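Local coordinates for cAMP-dependent protein kinase regulatory subunit (Saccharomyces cerevisiae, PDB 6XQK), which probably holds the catalytic subunits of yeast protein kinase A inactive until cAMP binds, and oligomerises through its docking and dimerisation domain, at residues Q15-E20 / A34-K39. Sequence-based numbering, arbitrary orientation.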
loop_
_atom_site.group_PDB
_atom_site.type_symbol
_atom_site.label_atom_id
_atom_site.label_comp_id
_atom_site.label_asym_id
_atom_site.label_seq_id
_atom_site.Cartn_x
_atom_site.Cartn_y
_atom_site.Cartn_z
ATOM N N GLN A 15 -8.542 17.271 2.879
ATOM C CA GLN A 15 -7.898 18.481 3.396
ATOM C C GLN A 15 -6.637 18.124 4.202
ATOM O O GLN A 15 -5.628 18.813 4.110
ATOM C CB GLN A 15 -8.886 19.316 4.223
ATOM C CG GLN A 15 -8.481 20.776 4.424
ATOM C CD GLN A 15 -8.221 21.571 3.135
ATOM O OE1 GLN A 15 -9.128 21.814 2.319
ATOM N NE2 GLN A 15 -6.976 22.021 2.926
ATOM N N LEU A 16 -6.681 17.033 4.962
ATOM C CA LEU A 16 -5.525 16.571 5.731
ATOM C C LEU A 16 -4.389 16.139 4.784
ATOM O O LEU A 16 -3.204 16.408 5.041
ATOM C CB LEU A 16 -5.931 15.379 6.605
ATOM C CG LEU A 16 -6.581 15.643 7.957
ATOM C CD1 LEU A 16 -6.695 14.343 8.730
ATOM C CD2 LEU A 16 -5.782 16.642 8.775
ATOM N N PHE A 17 -4.756 15.449 3.697
ATOM C CA PHE A 17 -3.802 14.990 2.690
ATOM C C PHE A 17 -3.186 16.174 1.950
ATOM O O PHE A 17 -1.970 16.264 1.870
ATOM C CB PHE A 17 -4.470 14.021 1.722
ATOM C CG PHE A 17 -3.625 13.661 0.531
ATOM C CD1 PHE A 17 -2.427 12.992 0.689
ATOM C CD2 PHE A 17 -4.065 13.930 -0.755
ATOM C CE1 PHE A 17 -1.666 12.622 -0.414
ATOM C CE2 PHE A 17 -3.307 13.564 -1.852
ATOM C CZ PHE A 17 -2.104 12.923 -1.673
ATOM N N GLN A 18 -4.005 17.118 1.475
ATOM C CA GLN A 18 -3.517 18.307 0.784
ATOM C C GLN A 18 -2.578 19.128 1.676
ATOM O O GLN A 18 -1.604 19.689 1.174
ATOM C CB GLN A 18 -4.688 19.173 0.314
ATOM C CG GLN A 18 -5.394 18.612 -0.893
ATOM C CD GLN A 18 -6.656 19.383 -1.229
ATOM O OE1 GLN A 18 -7.617 18.822 -1.751
ATOM N NE2 GLN A 18 -6.697 20.690 -0.963
ATOM N N ASN A 19 -2.860 19.174 2.991
ATOM C CA ASN A 19 -2.028 19.881 3.954
ATOM C C ASN A 19 -0.662 19.201 4.080
ATOM O O ASN A 19 0.359 19.883 4.177
ATOM C CB ASN A 19 -2.717 19.938 5.308
ATOM C CG ASN A 19 -3.854 20.922 5.378
ATOM O OD1 ASN A 19 -4.118 21.677 4.421
ATOM N ND2 ASN A 19 -4.560 20.923 6.519
ATOM N N GLU A 20 -0.646 17.860 4.073
ATOM C CA GLU A 20 0.577 17.071 4.151
ATOM C C GLU A 20 1.457 17.245 2.913
ATOM O O GLU A 20 2.673 17.358 3.033
ATOM C CB GLU A 20 0.233 15.582 4.351
ATOM C CG GLU A 20 -0.042 15.228 5.796
ATOM C CD GLU A 20 1.148 15.489 6.695
ATOM O OE1 GLU A 20 2.269 15.060 6.335
ATOM O OE2 GLU A 20 0.964 16.157 7.737
ATOM N N ALA A 34 1.073 7.235 -1.433
ATOM C CA ALA A 34 0.770 5.842 -1.120
ATOM C C ALA A 34 1.153 5.560 0.347
ATOM O O ALA A 34 0.344 5.005 1.082
ATOM C CB ALA A 34 1.525 4.901 -2.052
ATOM N N ASN A 35 2.345 6.016 0.785
ATOM C CA ASN A 35 2.762 5.825 2.167
ATOM C C ASN A 35 1.804 6.492 3.154
ATOM O O ASN A 35 1.500 5.912 4.202
ATOM C CB ASN A 35 4.180 6.332 2.384
ATOM C CG ASN A 35 5.252 5.498 1.725
ATOM O OD1 ASN A 35 4.996 4.460 1.104
ATOM N ND2 ASN A 35 6.481 5.946 1.824
ATOM N N TYR A 36 1.323 7.699 2.809
ATOM C CA TYR A 36 0.389 8.447 3.646
ATOM C C TYR A 36 -0.964 7.690 3.848
ATOM O O TYR A 36 -1.442 7.530 4.986
ATOM C CB TYR A 36 0.151 9.857 3.051
ATOM C CG TYR A 36 -0.908 10.646 3.804
ATOM C CD1 TYR A 36 -0.585 11.374 4.944
ATOM C CD2 TYR A 36 -2.243 10.604 3.419
ATOM C CE1 TYR A 36 -1.563 12.015 5.697
ATOM C CE2 TYR A 36 -3.226 11.277 4.141
ATOM C CZ TYR A 36 -2.881 11.988 5.278
ATOM O OH TYR A 36 -3.858 12.634 5.996
ATOM N N PHE A 37 -1.574 7.250 2.745
ATOM C CA PHE A 37 -2.860 6.562 2.787
ATOM C C PHE A 37 -2.777 5.177 3.393
ATOM O O PHE A 37 -3.687 4.773 4.136
ATOM C CB PHE A 37 -3.516 6.559 1.411
ATOM C CG PHE A 37 -4.109 7.924 1.131
ATOM C CD1 PHE A 37 -5.125 8.438 1.933
ATOM C CD2 PHE A 37 -3.616 8.713 0.120
ATOM C CE1 PHE A 37 -5.660 9.695 1.688
ATOM C CE2 PHE A 37 -4.153 9.978 -0.117
ATOM C CZ PHE A 37 -5.161 10.462 0.677
ATOM N N ASN A 38 -1.660 4.479 3.163
ATOM C CA ASN A 38 -1.428 3.189 3.781
ATOM C C ASN A 38 -1.256 3.357 5.298
ATOM O O ASN A 38 -1.676 2.468 6.049
ATOM C CB ASN A 38 -0.219 2.517 3.180
ATOM C CG ASN A 38 -0.459 1.958 1.797
ATOM O OD1 ASN A 38 -1.544 1.479 1.461
ATOM N ND2 ASN A 38 0.549 1.993 0.956
ATOM N N LYS A 39 -0.669 4.494 5.757
ATOM C CA LYS A 39 -0.511 4.777 7.181
ATOM C C LYS A 39 -1.849 5.202 7.794
ATOM O O LYS A 39 -2.128 4.807 8.920
ATOM C CB LYS A 39 0.548 5.842 7.436
ATOM C CG LYS A 39 0.889 5.971 8.914
ATOM C CD LYS A 39 1.929 7.067 9.173
ATOM C CE LYS A 39 2.196 7.212 10.639
ATOM N NZ LYS A 39 2.577 5.903 11.191
#
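Y36 and F37, neighbours on helix 29-49, close on F17 of helix 8-24 and form with it the aromatic cluster of the helix-turn-helix hairpin that each subunit contributes to the four-helix bundle of the docking and dimerisation domain. The helices run roughly antiparallel, their segment axes 11.4 Å apart at an angle of 141°, and three rings make up most of the contact, with no hydrogen bond crossing it. Walking along 34-39, Y36 comes first, its CB directed toward the other helix. A chi1 of 175° sets CG beside the carbonyl carbon and carries the ring out to F17 and E20, which touch different parts of it. The E20 side chain, bent at its second torsion, lays CG 3.6 Å from Y36 CE1, its carboxylate nearly parallel to the ring plane. Across the ring from CE1, Y36 CD2 lies 3.6 Å from F17 CD1, the two rings meeting obliquely. The phenol oxygen goes further, past the rings, so that Y36 OH stops 3.5 Å from L16 CB. F37 follows and brings CE2 and CZ over one face of the F17 ring, with centroids 4.7 Å apart and the two planes inclined at 46°. F29 and S33 also touch F17, whose ring meets F17 of the second subunit nearly at right angles, so this intrachain cluster runs on into the dimer interface. Within the chain, F37 CE2 sits over the centre of the F17 ring, 3.6 Å from F17 CE1.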